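Local atomic coordinates of glycerol trinitrate reductase (Agrobacterium tumefaciens, PDB entry 5EPD), a protein that probably reduces nitrate esters such as glycerol trinitrate as an FMN-dependent Old Yellow Enzyme, captured here in the cofactor-free form. Residues Leu166-Leu171 against Asn212-Thr217; Tyr201-Phe206 against Ala226-Glu231; Thr245-Ser250 against Ala280-Val285; Gln266-Val271 against Gly301-Arg306. All coordinates share one frame; numbering follows the deposited sequence.

Contact 1 (Leu166-Leu171 against Asn212-Thr217); sequences LELEEL and NMRTDT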
# COMPACT_ATOMS: atom_id res chain seq x y z
N LEU A 166 -14.06 -17.69 3.05
CA LEU A 166 -15.20 -16.80 3.30
C LEU A 166 -16.50 -17.27 2.67
O LEU A 166 -16.53 -17.69 1.52
CB LEU A 166 -14.94 -15.41 2.76
CG LEU A 166 -13.98 -14.62 3.64
CD1 LEU A 166 -13.30 -13.54 2.79
CD2 LEU A 166 -14.69 -14.05 4.88
N GLU A 167 -17.58 -17.18 3.45
CA GLU A 167 -18.92 -17.43 2.92
C GLU A 167 -19.21 -16.31 1.92
O GLU A 167 -18.93 -15.12 2.19
CB GLU A 167 -19.98 -17.43 4.04
CG GLU A 167 -19.78 -18.43 5.17
CD GLU A 167 -19.64 -19.86 4.67
OE1 GLU A 167 -20.19 -20.20 3.60
OE2 GLU A 167 -18.97 -20.67 5.35
N LEU A 168 -19.78 -16.69 0.77
CA LEU A 168 -20.25 -15.73 -0.24
C LEU A 168 -20.99 -14.56 0.42
O LEU A 168 -20.82 -13.39 0.02
CB LEU A 168 -21.18 -16.43 -1.23
CG LEU A 168 -21.64 -15.57 -2.41
CD1 LEU A 168 -20.56 -15.54 -3.48
CD2 LEU A 168 -22.94 -16.10 -3.00
N GLU A 169 -21.79 -14.87 1.43
CA GLU A 169 -22.61 -13.86 2.11
C GLU A 169 -21.77 -12.76 2.77
O GLU A 169 -22.23 -11.62 2.86
CB GLU A 169 -23.51 -14.52 3.17
CG GLU A 169 -24.65 -15.37 2.62
CD GLU A 169 -24.18 -16.57 1.80
OE1 GLU A 169 -23.35 -17.37 2.30
OE2 GLU A 169 -24.66 -16.71 0.65
N GLU A 170 -20.55 -13.09 3.24
CA GLU A 170 -19.72 -12.11 4.00
C GLU A 170 -19.07 -11.00 3.13
O GLU A 170 -18.70 -9.92 3.61
CB GLU A 170 -18.63 -12.85 4.77
CG GLU A 170 -19.14 -13.88 5.77
CD GLU A 170 -18.02 -14.73 6.35
OE1 GLU A 170 -17.77 -15.83 5.81
OE2 GLU A 170 -17.37 -14.33 7.35
N LEU A 171 -18.97 -11.28 1.83
CA LEU A 171 -18.16 -10.48 0.93
C LEU A 171 -18.64 -9.05 0.86
O LEU A 171 -17.84 -8.14 1.00
CB LEU A 171 -18.11 -11.12 -0.46
CG LEU A 171 -17.48 -12.51 -0.54
CD1 LEU A 171 -17.27 -12.90 -2.00
CD2 LEU A 171 -16.15 -12.59 0.21
N ASN A 212 -7.02 -18.90 -5.09
CA ASN A 212 -8.47 -18.89 -5.21
C ASN A 212 -8.97 -20.16 -5.89
O ASN A 212 -8.93 -20.27 -7.12
CB ASN A 212 -8.98 -17.65 -5.94
CG ASN A 212 -10.50 -17.54 -5.94
OD1 ASN A 212 -11.23 -18.53 -5.75
ND2 ASN A 212 -10.99 -16.33 -6.15
N MET A 213 -9.43 -21.10 -5.08
CA MET A 213 -9.99 -22.35 -5.59
C MET A 213 -11.54 -22.37 -5.57
O MET A 213 -12.15 -23.38 -5.84
CB MET A 213 -9.39 -23.57 -4.83
CG MET A 213 -8.35 -24.39 -5.63
SD MET A 213 -6.60 -24.19 -5.16
CE MET A 213 -5.74 -24.73 -6.65
N ARG A 214 -12.18 -21.22 -5.32
CA ARG A 214 -13.63 -21.15 -5.29
C ARG A 214 -14.31 -21.51 -6.64
O ARG A 214 -13.73 -21.34 -7.73
CB ARG A 214 -14.08 -19.74 -4.93
CG ARG A 214 -13.57 -19.19 -3.60
CD ARG A 214 -13.92 -17.71 -3.50
NE ARG A 214 -15.30 -17.53 -3.06
CZ ARG A 214 -15.71 -17.60 -1.80
NH1 ARG A 214 -14.85 -17.83 -0.82
NH2 ARG A 214 -16.99 -17.41 -1.50
N THR A 215 -15.55 -21.96 -6.54
CA THR A 215 -16.37 -22.33 -7.70
C THR A 215 -17.65 -21.51 -7.82
O THR A 215 -18.48 -21.79 -8.69
CB THR A 215 -16.82 -23.79 -7.58
OG1 THR A 215 -17.63 -23.93 -6.40
CG2 THR A 215 -15.60 -24.73 -7.51
N ASP A 216 -17.81 -20.54 -6.91
CA ASP A 216 -18.95 -19.61 -6.94
C ASP A 216 -18.56 -18.43 -7.81
O ASP A 216 -17.60 -18.54 -8.57
CB ASP A 216 -19.36 -19.21 -5.52
CG ASP A 216 -18.32 -18.34 -4.79
OD1 ASP A 216 -17.38 -17.77 -5.41
OD2 ASP A 216 -18.47 -18.21 -3.57
N THR A 217 -19.28 -17.31 -7.71
CA THR A 217 -19.08 -16.17 -8.61
C THR A 217 -17.79 -15.37 -8.38
O THR A 217 -17.43 -14.51 -9.20
CB THR A 217 -20.27 -15.16 -8.58
OG1 THR A 217 -20.66 -14.91 -7.22
CG2 THR A 217 -21.47 -15.69 -9.36

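Contact 2 (Tyr201-Phe206 against Ala226-Glu231); sequences YLLEQF and ARLMLE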
# COMPACT_ATOMS: atom_id res chain seq x y z
N TYR A 201 -2.07 -10.30 -0.30
CA TYR A 201 -3.12 -10.04 0.70
C TYR A 201 -4.49 -10.28 0.07
O TYR A 201 -4.55 -10.79 -1.05
CB TYR A 201 -2.94 -8.63 1.24
CG TYR A 201 -1.59 -8.48 1.92
CD1 TYR A 201 -1.27 -9.22 3.06
CD2 TYR A 201 -0.61 -7.64 1.39
CE1 TYR A 201 -0.04 -9.10 3.67
CE2 TYR A 201 0.63 -7.52 2.01
CZ TYR A 201 0.90 -8.25 3.15
OH TYR A 201 2.12 -8.13 3.75
N LEU A 202 -5.58 -9.96 0.79
CA LEU A 202 -6.91 -10.53 0.51
C LEU A 202 -7.30 -10.45 -0.96
O LEU A 202 -7.70 -11.46 -1.59
CB LEU A 202 -8.00 -9.84 1.34
CG LEU A 202 -9.42 -10.43 1.20
CD1 LEU A 202 -9.49 -11.89 1.64
CD2 LEU A 202 -10.44 -9.62 1.99
N LEU A 203 -7.18 -9.25 -1.51
CA LEU A 203 -7.77 -9.02 -2.81
C LEU A 203 -6.98 -9.75 -3.90
O LEU A 203 -7.57 -10.17 -4.89
CB LEU A 203 -7.87 -7.51 -3.11
CG LEU A 203 -8.53 -6.64 -2.03
CD1 LEU A 203 -8.58 -5.16 -2.41
CD2 LEU A 203 -9.92 -7.19 -1.69
N GLU A 204 -5.66 -9.90 -3.71
CA GLU A 204 -4.81 -10.65 -4.64
C GLU A 204 -5.04 -12.16 -4.45
O GLU A 204 -4.94 -12.96 -5.42
CB GLU A 204 -3.31 -10.32 -4.48
CG GLU A 204 -2.43 -11.07 -5.49
CD GLU A 204 -0.92 -10.84 -5.34
OE1 GLU A 204 -0.30 -11.39 -4.39
OE2 GLU A 204 -0.34 -10.16 -6.21
N GLN A 205 -5.35 -12.58 -3.22
CA GLN A 205 -5.64 -13.98 -2.97
C GLN A 205 -6.80 -14.40 -3.86
O GLN A 205 -6.83 -15.51 -4.35
CB GLN A 205 -5.99 -14.23 -1.51
CG GLN A 205 -4.81 -14.31 -0.57
CD GLN A 205 -5.19 -13.89 0.83
OE1 GLN A 205 -6.22 -14.31 1.37
NE2 GLN A 205 -4.36 -13.04 1.43
N PHE A 206 -7.77 -13.49 -4.02
CA PHE A 206 -8.93 -13.72 -4.87
C PHE A 206 -8.56 -13.68 -6.35
O PHE A 206 -9.04 -14.51 -7.12
CB PHE A 206 -10.04 -12.67 -4.59
CG PHE A 206 -11.02 -13.08 -3.51
CD1 PHE A 206 -10.74 -12.86 -2.17
CD2 PHE A 206 -12.24 -13.68 -3.85
CE1 PHE A 206 -11.64 -13.21 -1.18
CE2 PHE A 206 -13.15 -14.05 -2.85
CZ PHE A 206 -12.85 -13.80 -1.52
N ALA A 226 -11.34 -11.72 -10.35
CA ALA A 226 -11.15 -10.29 -10.33
C ALA A 226 -12.28 -9.51 -9.66
O ALA A 226 -12.15 -8.30 -9.46
CB ALA A 226 -10.97 -9.80 -11.77
N ARG A 227 -13.37 -10.19 -9.29
CA ARG A 227 -14.61 -9.50 -8.86
C ARG A 227 -14.49 -8.76 -7.54
O ARG A 227 -15.03 -7.67 -7.41
CB ARG A 227 -15.80 -10.46 -8.76
CG ARG A 227 -17.15 -9.76 -8.51
CD ARG A 227 -18.32 -10.74 -8.52
NE ARG A 227 -18.17 -11.80 -9.53
CZ ARG A 227 -18.38 -11.66 -10.86
NH1 ARG A 227 -18.73 -10.49 -11.38
NH2 ARG A 227 -18.22 -12.70 -11.69
N LEU A 228 -13.85 -9.35 -6.55
CA LEU A 228 -13.78 -8.65 -5.26
C LEU A 228 -12.94 -7.39 -5.41
O LEU A 228 -13.38 -6.31 -5.00
CB LEU A 228 -13.23 -9.54 -4.16
CG LEU A 228 -13.28 -8.97 -2.74
CD1 LEU A 228 -14.72 -8.72 -2.31
CD2 LEU A 228 -12.58 -9.91 -1.79
N MET A 229 -11.76 -7.50 -6.03
CA MET A 229 -10.86 -6.33 -6.19
C MET A 229 -11.60 -5.16 -6.85
O MET A 229 -11.52 -4.02 -6.38
CB MET A 229 -9.60 -6.69 -7.01
CG MET A 229 -8.55 -5.57 -7.11
SD MET A 229 -7.08 -6.03 -8.07
CE MET A 229 -6.37 -7.32 -7.03
N LEU A 230 -12.30 -5.46 -7.94
CA LEU A 230 -13.02 -4.46 -8.70
C LEU A 230 -14.22 -3.91 -7.93
O LEU A 230 -14.47 -2.70 -7.96
CB LEU A 230 -13.46 -5.05 -10.05
CG LEU A 230 -12.35 -5.47 -11.02
CD1 LEU A 230 -12.99 -6.12 -12.24
CD2 LEU A 230 -11.47 -4.29 -11.43
N GLU A 231 -14.94 -4.78 -7.23
CA GLU A 231 -16.05 -4.33 -6.38
C GLU A 231 -15.56 -3.41 -5.30
O GLU A 231 -16.21 -2.42 -4.98
CB GLU A 231 -16.79 -5.52 -5.74
CG GLU A 231 -17.79 -6.13 -6.71
CD GLU A 231 -18.44 -7.39 -6.18
OE1 GLU A 231 -18.13 -7.76 -5.03
OE2 GLU A 231 -19.25 -7.99 -6.93
O HOH W 1 -9.90 -10.24 -6.75

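Contact 3 (Thr245-Ser250 against Ala280-Val285); sequences TGIRIS and AYIHVV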
# COMPACT_ATOMS: atom_id res chain seq x y z
N THR A 245 -9.06 8.04 -5.56
CA THR A 245 -8.85 6.59 -5.48
C THR A 245 -7.66 6.13 -6.34
O THR A 245 -7.54 6.50 -7.51
CB THR A 245 -10.11 5.81 -5.89
OG1 THR A 245 -11.22 6.27 -5.11
CG2 THR A 245 -9.93 4.29 -5.65
N GLY A 246 -6.78 5.33 -5.72
CA GLY A 246 -5.73 4.62 -6.44
C GLY A 246 -5.80 3.17 -6.01
O GLY A 246 -6.50 2.83 -5.04
N ILE A 247 -5.10 2.31 -6.73
CA ILE A 247 -4.94 0.93 -6.32
C ILE A 247 -3.49 0.56 -6.59
O ILE A 247 -2.87 1.09 -7.54
CB ILE A 247 -5.92 0.02 -7.10
CG1 ILE A 247 -5.88 -1.41 -6.59
CG2 ILE A 247 -5.63 0.04 -8.60
CD1 ILE A 247 -6.91 -2.29 -7.24
N ARG A 248 -2.94 -0.33 -5.75
CA ARG A 248 -1.65 -0.99 -6.00
C ARG A 248 -1.86 -2.44 -6.43
O ARG A 248 -2.66 -3.12 -5.82
CB ARG A 248 -0.79 -0.98 -4.73
CG ARG A 248 0.66 -1.39 -4.93
CD ARG A 248 1.49 -1.23 -3.64
NE ARG A 248 2.82 -0.65 -3.89
CZ ARG A 248 3.92 -0.89 -3.18
NH1 ARG A 248 3.89 -1.73 -2.16
NH2 ARG A 248 5.08 -0.30 -3.50
N ILE A 249 -1.14 -2.91 -7.46
CA ILE A 249 -1.12 -4.31 -7.89
C ILE A 249 0.30 -4.81 -8.14
O ILE A 249 1.22 -4.03 -8.40
CB ILE A 249 -1.91 -4.55 -9.20
CG1 ILE A 249 -1.27 -3.77 -10.36
CG2 ILE A 249 -3.37 -4.15 -9.00
CD1 ILE A 249 -1.95 -3.88 -11.70
N SER A 250 0.46 -6.11 -8.10
CA SER A 250 1.74 -6.77 -8.29
C SER A 250 1.51 -8.03 -9.14
O SER A 250 1.39 -9.14 -8.59
CB SER A 250 2.30 -7.17 -6.91
OG SER A 250 1.43 -8.07 -6.22
N ALA A 280 -8.05 7.56 -10.40
CA ALA A 280 -6.89 8.44 -10.56
C ALA A 280 -5.59 7.71 -10.95
O ALA A 280 -4.82 8.24 -11.75
CB ALA A 280 -6.67 9.23 -9.27
N TYR A 281 -5.31 6.53 -10.40
CA TYR A 281 -4.04 5.88 -10.70
C TYR A 281 -3.96 4.40 -10.36
O TYR A 281 -4.64 3.91 -9.47
CB TYR A 281 -2.89 6.62 -9.98
CG TYR A 281 -2.75 6.35 -8.49
CD1 TYR A 281 -2.18 5.18 -8.02
CD2 TYR A 281 -3.15 7.31 -7.56
CE1 TYR A 281 -2.02 4.96 -6.66
CE2 TYR A 281 -2.98 7.11 -6.19
CZ TYR A 281 -2.42 5.93 -5.74
OH TYR A 281 -2.26 5.71 -4.40
N ILE A 282 -3.08 3.72 -11.10
CA ILE A 282 -2.61 2.40 -10.70
C ILE A 282 -1.15 2.50 -10.28
O ILE A 282 -0.38 3.31 -10.80
CB ILE A 282 -2.80 1.32 -11.81
CG1 ILE A 282 -2.09 1.70 -13.12
CG2 ILE A 282 -4.29 1.05 -12.04
CD1 ILE A 282 -2.14 0.62 -14.17
N HIS A 283 -0.80 1.67 -9.30
CA HIS A 283 0.54 1.62 -8.72
C HIS A 283 1.04 0.18 -8.90
O HIS A 283 0.53 -0.76 -8.27
CB HIS A 283 0.44 2.01 -7.24
CG HIS A 283 1.74 2.10 -6.51
ND1 HIS A 283 1.86 2.70 -5.28
CD2 HIS A 283 2.99 1.67 -6.84
CE1 HIS A 283 3.12 2.65 -4.88
NE2 HIS A 283 3.82 2.02 -5.81
N VAL A 284 2.02 -0.00 -9.76
CA VAL A 284 2.39 -1.34 -10.18
C VAL A 284 3.78 -1.68 -9.64
O VAL A 284 4.76 -0.98 -9.92
CB VAL A 284 2.33 -1.51 -11.72
CG1 VAL A 284 2.68 -2.94 -12.13
CG2 VAL A 284 0.93 -1.13 -12.24
N VAL A 285 3.81 -2.77 -8.85
CA VAL A 285 5.03 -3.38 -8.37
C VAL A 285 5.51 -4.26 -9.54
O VAL A 285 4.84 -5.25 -9.88
CB VAL A 285 4.75 -4.23 -7.12
CG1 VAL A 285 6.01 -4.95 -6.68
CG2 VAL A 285 4.18 -3.37 -5.98

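Contact 4 (Gln266-Val271 against Gly301-Arg306); sequences QYDYIV and GSLRRR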
# COMPACT_ATOMS: atom_id res chain seq x y z
N GLN A 266 -4.98 -12.11 -16.68
CA GLN A 266 -5.62 -11.71 -15.42
C GLN A 266 -5.55 -10.20 -15.25
O GLN A 266 -6.56 -9.56 -14.86
CB GLN A 266 -4.96 -12.42 -14.23
CG GLN A 266 -5.67 -12.23 -12.89
CD GLN A 266 -7.09 -12.78 -12.86
OE1 GLN A 266 -7.30 -14.02 -12.82
NE2 GLN A 266 -8.08 -11.88 -12.85
N TYR A 267 -4.36 -9.62 -15.52
CA TYR A 267 -4.11 -8.20 -15.15
C TYR A 267 -4.40 -7.21 -16.28
O TYR A 267 -4.63 -6.03 -16.01
CB TYR A 267 -2.73 -8.00 -14.52
CG TYR A 267 -2.73 -8.42 -13.05
CD1 TYR A 267 -2.53 -9.76 -12.70
CD2 TYR A 267 -2.96 -7.50 -12.04
CE1 TYR A 267 -2.59 -10.17 -11.38
CE2 TYR A 267 -3.01 -7.90 -10.70
CZ TYR A 267 -2.83 -9.24 -10.38
OH TYR A 267 -2.87 -9.67 -9.09
N ASP A 268 -4.39 -7.69 -17.53
CA ASP A 268 -4.96 -6.92 -18.65
C ASP A 268 -6.45 -6.69 -18.41
O ASP A 268 -6.96 -5.57 -18.61
CB ASP A 268 -4.82 -7.68 -19.98
CG ASP A 268 -3.41 -7.69 -20.50
OD1 ASP A 268 -2.55 -6.92 -20.01
OD2 ASP A 268 -3.16 -8.49 -21.42
N TYR A 269 -7.15 -7.76 -17.99
CA TYR A 269 -8.57 -7.67 -17.62
C TYR A 269 -8.83 -6.66 -16.50
O TYR A 269 -9.63 -5.71 -16.65
CB TYR A 269 -9.13 -9.04 -17.21
CG TYR A 269 -10.60 -8.93 -16.82
CD1 TYR A 269 -11.58 -8.82 -17.81
CD2 TYR A 269 -11.00 -8.86 -15.48
CE1 TYR A 269 -12.92 -8.69 -17.48
CE2 TYR A 269 -12.35 -8.73 -15.14
CZ TYR A 269 -13.31 -8.65 -16.14
OH TYR A 269 -14.67 -8.53 -15.86
N ILE A 270 -8.14 -6.88 -15.37
CA ILE A 270 -8.25 -6.01 -14.18
C ILE A 270 -7.95 -4.54 -14.52
O ILE A 270 -8.69 -3.65 -14.10
CB ILE A 270 -7.34 -6.50 -13.02
CG1 ILE A 270 -8.00 -7.69 -12.31
CG2 ILE A 270 -7.09 -5.39 -11.98
CD1 ILE A 270 -7.03 -8.66 -11.67
N VAL A 271 -6.89 -4.28 -15.28
CA VAL A 271 -6.58 -2.86 -15.61
C VAL A 271 -7.60 -2.26 -16.59
O VAL A 271 -7.95 -1.10 -16.43
CB VAL A 271 -5.11 -2.65 -16.07
CG1 VAL A 271 -4.87 -1.24 -16.63
CG2 VAL A 271 -4.16 -2.91 -14.90
N GLY A 301 3.80 -2.75 -20.45
CA GLY A 301 3.38 -1.80 -21.48
C GLY A 301 1.91 -2.00 -21.83
O GLY A 301 1.21 -1.02 -22.14
N SER A 302 1.46 -3.26 -21.78
CA SER A 302 0.05 -3.58 -21.95
C SER A 302 -0.78 -2.83 -20.93
O SER A 302 -1.75 -2.17 -21.30
CB SER A 302 -0.19 -5.10 -21.82
OG SER A 302 -1.58 -5.45 -21.90
N LEU A 303 -0.40 -2.94 -19.65
CA LEU A 303 -1.15 -2.33 -18.54
C LEU A 303 -1.13 -0.82 -18.63
O LEU A 303 -2.16 -0.13 -18.46
CB LEU A 303 -0.58 -2.75 -17.17
CG LEU A 303 -0.47 -4.25 -16.85
CD1 LEU A 303 -0.10 -4.43 -15.40
CD2 LEU A 303 -1.76 -4.99 -17.19
N ARG A 304 0.08 -0.32 -18.87
CA ARG A 304 0.31 1.09 -19.19
C ARG A 304 -0.59 1.61 -20.33
O ARG A 304 -1.17 2.70 -20.23
CB ARG A 304 1.78 1.28 -19.55
CG ARG A 304 2.17 2.67 -20.00
CD ARG A 304 1.63 3.72 -19.04
NE ARG A 304 2.48 4.90 -19.02
CZ ARG A 304 2.10 6.08 -18.53
NH1 ARG A 304 0.86 6.26 -18.06
NH2 ARG A 304 2.96 7.10 -18.54
N ARG A 305 -0.69 0.85 -21.42
CA ARG A 305 -1.56 1.22 -22.52
C ARG A 305 -3.04 1.23 -22.13
O ARG A 305 -3.78 2.15 -22.46
CB ARG A 305 -1.34 0.26 -23.69
CG ARG A 305 -0.27 0.75 -24.65
CD ARG A 305 -0.06 -0.21 -25.80
NE ARG A 305 1.23 -0.88 -25.65
CZ ARG A 305 1.41 -2.18 -25.40
NH1 ARG A 305 2.65 -2.66 -25.28
NH2 ARG A 305 0.37 -3.02 -25.28
N ARG A 306 -3.46 0.21 -21.39
CA ARG A 306 -4.86 0.05 -21.02
C ARG A 306 -5.35 1.09 -20.05
O ARG A 306 -6.54 1.39 -20.02
CB ARG A 306 -5.08 -1.32 -20.38
CG ARG A 306 -4.94 -2.42 -21.39
CD ARG A 306 -4.86 -3.78 -20.72
NE ARG A 306 -4.38 -4.76 -21.68
CZ ARG A 306 -5.11 -5.28 -22.66
NH1 ARG A 306 -6.39 -4.94 -22.80
NH2 ARG A 306 -4.57 -6.16 -23.48

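Contact 1 (Leu166-Leu171 against Asn212-Thr217)
Arg214 meets the backbone carbonyl of Leu166 where two surface loops come together, one leading into helix 171-187 and the other following helix 202-207. At the start of 212-217, Asn212 shapes its own loop: OD1 accepts from Arg214 N in an Asx turn, a task that suits the short amide of asparagine. Arg214 then reaches across. Its chain leaves with CG beside the backbone N (chi1 -57°) and bends at chi3, which turns the guanidinium end-on to the other loop. NH1 donates to Leu166 O at 2.9 Å, on a lone pair in the carbonyl plane, and NH2 reaches the same Leu166 O at 3.1 Å, tilted from that plane; the oxygen itself lies in the guanidinium plane. NH1 also donates to Pro142 O.

Two residues on, Asp216 takes the side of the guanidinium that carries NE. Its OD1 accepts from Arg214 NE at 3.1 Å, while OD2 receives Arg214 NH2 at 2.7 Å on its syn lone pair. Leu168 CD1 rests 3.4 Å from Asp216 OD2 and also touches Thr217 OG1, screening one flank of the ion pair with hydrocarbon. Held by a carboxylate and two carbonyls, the guanidinium has little freedom to rotate, and the arginine probably favours the ionised form of Asp216 while it links three pieces of loop.

Contact 2 (Tyr201-Phe206 against Ala226-Glu231)
Leu228 CD2 sits over one face of the Phe206 ring, 3.7 Å from its centroid and 21° off the ring normal, a CH-pi contact in which the methyl lies toward the ring's CD1 and CE1 side. The same Leu228 CD2 is 3.8 Å from Leu203 CD2, the two leucine side chains crossing at about a right angle, so one methyl of the branched leucine touches both a ring and an aliphatic neighbour one helical turn before it. Leu228 places it there by extending CG away from the backbone N (chi1 -172°). Next to it in sequence, Met229 is stretched as far as SD and then bends at chi3, bringing CE to 3.8 Å from Leu203 O; a flexible, unbranched thioether suits a place against the helix backbone at Leu203.

Behind this first shell run helices 202-206 and 227-231, whose axes come within 8.5 Å at 138°, roughly antiparallel. A water spans them, donating to Leu203 O at 3.0 Å and accepting weakly from Met229 N. Helix 171-187 packs on the cluster: Phe178 on Leu203, Val175 on Leu228, Leu171 on Phe206 and Ile174 on Leu202. Tyr201, at the N-cap position, sets its ring edge-to-face with Trp122 and His196.

With no direct hydrogen bond between the segments, adhesion depends on the fit of buried hydrocarbon, and the water gives Leu203 O a polar partner in an otherwise apolar interface.

Contact 3 (Thr245-Ser250 against Ala280-Val285)
Strands 245-249 and 281-284 run parallel in register, Ile247 beside Ile282 and Ile249 beside Val284, joined by a ladder that includes His283 N to Ile247 O at 2.8 Å and Val285 N to Ile249 O at 2.9 Å. On one face, Gly246 CA lies over the centre of the Tyr281 ring, 3.6 Å from its centroid. Having no side chain, glycine lets the ring lie flat upon the backbone; the phenol OH continues to Glu194, which also accepts from His283 ND1. Further along, Arg248 and His283 extend side by side, their flat groups 70° apart. Arg248 NE stands over the imidazole, 3.4 Å above its plane, and Arg248 CG makes a CH-pi contact with the same ring. Val285 CG2 covers one face of the guanidinium.

These are neighbouring strands of the eight-stranded TIM barrel, joined through helix 263-276 as a beta-alpha-beta crossover. The opposite face carries beta-branched residues, well suited to extended backbone and to packing under that helix. There Ile247 CG2 meets Ile282 CG2 at 3.8 Å, and Ile249, whose CG1 sits between its backbone N and carbonyl carbon (chi1 63°), puts that CG1 3.9 Å from Val284 CG2. Leu274 lies on both Ile247 and Ile282, whereas Tyr267 and Val271 lie on Ile249.

Contact 4 (Gln266-Val271 against Gly301-Arg306)
Asp268 and Arg306 face each other between two nearly parallel helices on the outside of the TIM barrel, 266-271 and 301-306, whose axes approach to 9.3 Å at 15°. Their side chains cross at a slant, with carboxylate and guanidinium planes 30° apart, so the pair is layered and lacks the in-plane, two-pronged fit: Asp268 CB lies over one guanidinium face, and OD1 forms a salt bridge with Arg306 NE at 3.3 Å. Ser302 completes the cluster. Its OG donates to Asp268 OD1 at 2.6 Å, arriving from above the carboxylate plane, and accepts from Arg306 NE at 2.9 Å, within the guanidinium plane and nearly straight at 165°. A small hydroxyl that can give and take suits this place between acid and base, and it helps to fix the rotation of the guanidinium, whose chain is extended from CG to NE. Gln264 and Asp272 supply further partners to Asp268 OD1 and Arg306 NH1.

On the barrel side the chemistry turns apolar. Val271 and Leu303 meet at about a right angle, CG2 to CD2 at 3.9 Å, while Val271 CG1 packs on Leu303 O and Arg306 CB. Leu303 CD2 also reaches the backbone of the facing helix, one turn before Val271, 3.3 Å from Tyr267 O.

Overall arrangement
Contact 3 lies in the barrel wall and relies on backbone hydrogen bonds between strands; contacts 2 and 4 belong to the helical layer around it. These three are buried, whereas contact 1 joins loops at the surface. Helix 263-276 of contact 4 connects the two strands of contact 3 and packs on them, with Val271 touching both Ile249 and Ile282. Contact 2 meets that strand pair through Met229 on Ile247 and meets contact 4 through Ala226 on Ile270. Contact 1 borders contact 2, where Asn212 ND2 reaches Phe206 O. Contact 2 is chiefly hydrocarbon, while contacts 1 and 4 each use an arginine-aspartate pair, within one loop in contact 1 and between helices in contact 4.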